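PDB 4PQ1: putative electron transport related protein from Corynebacterium diphtheriae, which probably acts as a thioredoxin-like thiol-disulfide oxidoreductase of the DsbF type, exchanging electrons with partner proteins through a CxxC disulfide. Local coordinates for residues 12-23 against 132-143. Residues are numbered along the deposited sequence; the frame is centred on the assembly and turned at random. Where two conformers were deposited one is given.
Sequences TEIFYDEGERAP and DKQHRPAAVFLR
Arg21 reaches across to Asp132 and gives its NH1 to OD2 at 2.7 Å, on the anti lone pair of that oxygen. Arg136 NE takes the syn lone pair of Asp132 OD2 at 2.9 Å. The carboxylate therefore sits between two arginines, and its OD1 accepts from the backbone N of Gln134, an Asx turn. Along another edge of the Arg21 guanidinium, NE and NH2 both bond to Tyr16 O, nearly in the plane of the group. Ala138 CB lies centrally over one guanidinium face, 3.7 Å from Arg21 CZ. Arg21 CB lies over one face of the Arg136 guanidinium, toward its rim, with Gln134 NE2 over the opposite face.

Further along, strand 13-15 pairs antiparallel with 139-141 at the edge of the thioredoxin-like sheet. Ile14 and Val140 exchange two backbone bonds, and Tyr16 N bonds to Ala138 O. The Phe15 and Phe141 rings meet obliquely, planes 86° apart, with CE1 of Phe15 3.9 Å from CZ of Phe141. Both touch helix 147-156. On the face that carries Ile14 and Val140, the ring edge of Tyr16 meets Val140 CG2 through CE1 at 3.8 Å.

Glu13 is bent at chi2 (-78°), which brings OE2 to Arg143 NE at 2.8 Å; Thr12 OG1 also bonds to this oxygen. One salt bridge thus ties the strand pair at Glu13, the other joins the loops beyond Ala138, and the two arginines around Asp132 should favour its ionised form.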
loop_
_atom_site.group_PDB
_atom_site.type_symbol
_atom_site.label_atom_id
_atom_site.label_comp_id
_atom_site.label_asym_id
_atom_site.label_seq_id
_atom_site.Cartn_x
_atom_site.Cartn_y
_atom_site.Cartn_z
ATOM N N THR A 12 -7.263 -11.860 -9.165
ATOM C CA THR A 12 -6.824 -10.471 -8.992
ATOM C C THR A 12 -6.820 -10.035 -7.527
ATOM O O THR A 12 -6.471 -8.900 -7.194
ATOM C CB THR A 12 -7.716 -9.499 -9.789
ATOM O OG1 THR A 12 -9.095 -9.824 -9.557
ATOM C CG2 THR A 12 -7.415 -9.572 -11.285
ATOM N N GLU A 13 -7.219 -10.933 -6.639
ATOM C CA GLU A 13 -7.175 -10.625 -5.221
ATOM C C GLU A 13 -7.012 -11.921 -4.435
ATOM O O GLU A 13 -7.418 -12.986 -4.897
ATOM C CB GLU A 13 -8.428 -9.866 -4.782
ATOM C CG GLU A 13 -9.735 -10.605 -5.035
ATOM C CD GLU A 13 -10.183 -10.541 -6.475
ATOM O OE1 GLU A 13 -10.661 -11.573 -6.982
ATOM O OE2 GLU A 13 -10.065 -9.454 -7.109
ATOM N N ILE A 14 -6.399 -11.807 -3.261
ATOM C CA ILE A 14 -6.133 -12.938 -2.362
ATOM C C ILE A 14 -6.380 -12.517 -0.921
ATOM O O ILE A 14 -5.994 -11.417 -0.517
ATOM C CB ILE A 14 -4.673 -13.447 -2.495
ATOM C CG1 ILE A 14 -4.343 -13.795 -3.948
ATOM C CG2 ILE A 14 -4.435 -14.654 -1.595
ATOM C CD1 ILE A 14 -5.011 -15.078 -4.424
ATOM N N PHE A 15 -7.011 -13.392 -0.138
ATOM C CA PHE A 15 -7.257 -13.098 1.265
ATOM C C PHE A 15 -6.570 -14.119 2.166
ATOM O O PHE A 15 -6.478 -15.287 1.817
ATOM C CB PHE A 15 -8.762 -13.067 1.521
ATOM C CG PHE A 15 -9.467 -12.015 0.737
ATOM C CD1 PHE A 15 -9.568 -10.725 1.233
ATOM C CD2 PHE A 15 -9.985 -12.301 -0.528
ATOM C CE1 PHE A 15 -10.201 -9.732 0.490
ATOM C CE2 PHE A 15 -10.615 -11.322 -1.278
ATOM C CZ PHE A 15 -10.725 -10.030 -0.770
ATOM N N TYR A 16 -6.068 -13.676 3.315
ATOM C CA TYR A 16 -5.380 -14.586 4.233
ATOM C C TYR A 16 -6.037 -14.648 5.606
ATOM O O TYR A 16 -6.173 -13.633 6.316
ATOM C CB TYR A 16 -3.913 -14.189 4.398
ATOM C CG TYR A 16 -3.153 -14.083 3.097
ATOM C CD1 TYR A 16 -3.173 -12.908 2.348
ATOM C CD2 TYR A 16 -2.400 -15.142 2.625
ATOM C CE1 TYR A 16 -2.473 -12.798 1.167
ATOM C CE2 TYR A 16 -1.698 -15.045 1.447
ATOM C CZ TYR A 16 -1.739 -13.875 0.718
ATOM O OH TYR A 16 -1.033 -13.787 -0.461
ATOM N N ASP A 17 -6.450 -15.857 5.965
ATOM C CA ASP A 17 -6.876 -16.170 7.327
ATOM C C ASP A 17 -5.733 -15.934 8.289
ATOM O O ASP A 17 -4.566 -16.093 7.922
ATOM C CB ASP A 17 -7.345 -17.606 7.400
ATOM C CG ASP A 17 -8.486 -17.878 6.451
ATOM O OD1 ASP A 17 -9.399 -17.022 6.375
ATOM O OD2 ASP A 17 -8.461 -18.927 5.768
ATOM N N GLU A 18 -6.061 -15.530 9.508
ATOM C CA GLU A 18 -5.043 -15.305 10.527
ATOM C C GLU A 18 -4.048 -16.467 10.592
ATOM O O GLU A 18 -2.839 -16.256 10.704
ATOM C CB GLU A 18 -5.703 -15.095 11.891
ATOM C CG GLU A 18 -6.961 -14.251 11.829
ATOM C CD GLU A 18 -7.347 -13.690 13.182
ATOM O OE1 GLU A 18 -8.357 -12.957 13.267
ATOM O OE2 GLU A 18 -6.625 -13.968 14.160
ATOM N N GLY A 19 -4.564 -17.690 10.495
ATOM C CA GLY A 19 -3.745 -18.886 10.588
ATOM C C GLY A 19 -2.583 -18.940 9.611
ATOM O O GLY A 19 -1.516 -19.460 9.937
ATOM N N GLU A 20 -2.771 -18.384 8.415
ATOM C CA GLU A 20 -1.760 -18.512 7.368
ATOM C C GLU A 20 -0.940 -17.252 7.168
ATOM O O GLU A 20 -0.185 -17.147 6.202
ATOM C CB GLU A 20 -2.415 -18.897 6.042
ATOM C CG GLU A 20 -3.663 -18.093 5.736
ATOM C CD GLU A 20 -4.365 -18.554 4.477
ATOM O OE1 GLU A 20 -3.709 -19.197 3.626
ATOM O OE2 GLU A 20 -5.580 -18.284 4.346
ATOM N N ARG A 21 -1.066 -16.303 8.085
ATOM C CA ARG A 21 -0.405 -15.018 7.916
ATOM C C ARG A 21 1.009 -14.994 8.459
ATOM O O ARG A 21 1.315 -15.632 9.472
ATOM C CB ARG A 21 -1.209 -13.913 8.589
ATOM C CG ARG A 21 -2.401 -13.466 7.801
ATOM C CD ARG A 21 -3.193 -12.423 8.566
ATOM N NE ARG A 21 -4.607 -12.491 8.200
ATOM C CZ ARG A 21 -5.559 -11.826 8.829
ATOM N NH1 ARG A 21 -5.236 -11.036 9.838
ATOM N NH2 ARG A 21 -6.824 -11.952 8.449
ATOM N N ALA A 22 1.862 -14.229 7.786
ATOM C CA ALA A 22 3.207 -13.964 8.265
ATOM C C ALA A 22 3.487 -12.479 8.086
ATOM O O ALA A 22 2.960 -11.855 7.167
ATOM C CB ALA A 22 4.235 -14.812 7.519
ATOM N N PRO A 23 4.311 -11.905 8.969
ATOM C CA PRO A 23 4.659 -10.482 8.857
ATOM C C PRO A 23 5.483 -10.150 7.599
ATOM O O PRO A 23 6.230 -11.006 7.112
ATOM C CB PRO A 23 5.472 -10.221 10.132
ATOM C CG PRO A 23 5.972 -11.600 10.571
ATOM C CD PRO A 23 4.903 -12.550 10.159
ATOM N N ASP A 132 -2.504 -6.392 8.811
ATOM C CA ASP A 132 -3.216 -6.347 10.094
ATOM C C ASP A 132 -2.304 -5.708 11.129
ATOM O O ASP A 132 -1.271 -5.160 10.775
ATOM C CB ASP A 132 -3.705 -7.747 10.558
ATOM C CG ASP A 132 -2.573 -8.758 10.763
ATOM O OD1 ASP A 132 -1.429 -8.357 11.069
ATOM O OD2 ASP A 132 -2.837 -9.980 10.624
ATOM N N LYS A 133 -2.648 -5.816 12.408
ATOM C CA LYS A 133 -1.893 -5.099 13.434
ATOM C C LYS A 133 -0.493 -5.684 13.640
ATOM O O LYS A 133 0.371 -5.048 14.252
ATOM C CB LYS A 133 -2.662 -5.099 14.756
ATOM C CG LYS A 133 -3.734 -4.022 14.852
ATOM C CD LYS A 133 -4.455 -4.132 16.183
ATOM C CE LYS A 133 -5.521 -3.074 16.330
ATOM N NZ LYS A 133 -6.063 -3.065 17.721
ATOM N N GLN A 134 -0.271 -6.892 13.131
ATOM C CA GLN A 134 1.045 -7.514 13.226
ATOM C C GLN A 134 1.775 -7.309 11.914
ATOM O O GLN A 134 2.839 -7.892 11.683
ATOM C CB GLN A 134 0.941 -9.005 13.574
ATOM C CG GLN A 134 0.304 -9.276 14.937
ATOM C CD GLN A 134 0.148 -10.751 15.215
ATOM O OE1 GLN A 134 1.119 -11.511 15.154
ATOM N NE2 GLN A 134 -1.077 -11.171 15.509
ATOM N N HIS A 135 1.187 -6.458 11.068
ATOM C CA HIS A 135 1.745 -6.101 9.777
ATOM C C HIS A 135 1.927 -7.356 8.939
ATOM O O HIS A 135 2.976 -7.587 8.349
ATOM C CB HIS A 135 3.053 -5.314 9.943
ATOM C CG HIS A 135 2.852 -3.930 10.497
ATOM N ND1 HIS A 135 3.898 -3.060 10.736
ATOM C CD2 HIS A 135 1.722 -3.260 10.842
ATOM C CE1 HIS A 135 3.422 -1.923 11.224
ATOM N NE2 HIS A 135 2.105 -2.015 11.298
ATOM N N ARG A 136 0.861 -8.145 8.874
ATOM C CA ARG A 136 0.811 -9.358 8.070
ATOM C C ARG A 136 -0.278 -9.151 7.055
ATOM O O ARG A 136 -1.343 -8.658 7.404
ATOM C CB ARG A 136 0.491 -10.605 8.930
ATOM C CG ARG A 136 1.204 -10.673 10.269
ATOM C CD ARG A 136 0.720 -11.864 11.121
ATOM N NE ARG A 136 -0.695 -11.780 11.488
ATOM C CZ ARG A 136 -1.357 -12.742 12.137
ATOM N NH1 ARG A 136 -0.730 -13.859 12.485
ATOM N NH2 ARG A 136 -2.643 -12.598 12.440
ATOM N N PRO A 137 -0.033 -9.518 5.796
ATOM C CA PRO A 137 -1.126 -9.210 4.873
ATOM C C PRO A 137 -2.388 -10.018 5.175
ATOM O O PRO A 137 -2.326 -11.219 5.404
ATOM C CB PRO A 137 -0.535 -9.563 3.505
ATOM C CG PRO A 137 0.931 -9.329 3.676
ATOM C CD PRO A 137 1.223 -9.813 5.084
ATOM N N ALA A 138 -3.521 -9.324 5.203
ATOM C CA ALA A 138 -4.829 -9.949 5.336
ATOM C C ALA A 138 -5.476 -10.045 3.965
ATOM O O ALA A 138 -6.380 -10.849 3.735
ATOM C CB ALA A 138 -5.697 -9.150 6.281
ATOM N N ALA A 139 -5.017 -9.187 3.054
ATOM C CA ALA A 139 -5.556 -9.148 1.705
ATOM C C ALA A 139 -4.536 -8.520 0.762
ATOM O O ALA A 139 -3.870 -7.550 1.118
ATOM C CB ALA A 139 -6.873 -8.372 1.676
ATOM N N VAL A 140 -4.402 -9.093 -0.429
ATOM C CA VAL A 140 -3.627 -8.472 -1.495
ATOM C C VAL A 140 -4.490 -8.281 -2.735
ATOM O O VAL A 140 -5.107 -9.226 -3.223
ATOM C CB VAL A 140 -2.385 -9.302 -1.866
ATOM C CG1 VAL A 140 -1.604 -8.615 -3.018
ATOM C CG2 VAL A 140 -1.509 -9.535 -0.622
ATOM N N PHE A 141 -4.534 -7.052 -3.234
ATOM C CA PHE A 141 -5.339 -6.717 -4.404
ATOM C C PHE A 141 -4.448 -6.385 -5.589
ATOM O O PHE A 141 -3.711 -5.395 -5.550
ATOM C CB PHE A 141 -6.262 -5.530 -4.111
ATOM C CG PHE A 141 -7.341 -5.825 -3.100
ATOM C CD1 PHE A 141 -8.532 -6.413 -3.492
ATOM C CD2 PHE A 141 -7.173 -5.487 -1.760
ATOM C CE1 PHE A 141 -9.528 -6.684 -2.563
ATOM C CE2 PHE A 141 -8.163 -5.754 -0.835
ATOM C CZ PHE A 141 -9.347 -6.355 -1.234
ATOM N N LEU A 142 -4.508 -7.213 -6.633
ATOM C CA LEU A 142 -3.707 -7.004 -7.839
ATOM C C LEU A 142 -4.559 -6.297 -8.894
ATOM O O LEU A 142 -4.660 -6.719 -10.046
ATOM C CB LEU A 142 -3.173 -8.334 -8.373
ATOM C CG LEU A 142 -2.380 -9.144 -7.332
ATOM C CD1 LEU A 142 -1.985 -10.508 -7.885
ATOM C CD2 LEU A 142 -1.153 -8.367 -6.828
ATOM N N ARG A 143 -5.173 -5.207 -8.465
ATOM C CA ARG A 143 -6.132 -4.498 -9.259
ATOM C C ARG A 143 -6.421 -3.215 -8.529
ATOM O O ARG A 143 -6.092 -3.091 -7.353
ATOM C CB ARG A 143 -7.411 -5.311 -9.471
ATOM C CG ARG A 143 -8.114 -5.726 -8.188
ATOM C CD ARG A 143 -9.558 -6.104 -8.482
ATOM N NE ARG A 143 -10.276 -6.623 -7.324
ATOM C CZ ARG A 143 -11.046 -5.892 -6.527
ATOM N NH1 ARG A 143 -11.197 -4.597 -6.753
ATOM N NH2 ARG A 143 -11.671 -6.458 -5.502
HETATM O O HOH W 1 -8.520 -11.748 5.263
HETATM O O HOH W 2 1.595 -14.577 12.622
HETATM O O HOH W 3 -0.077 -13.084 5.213
#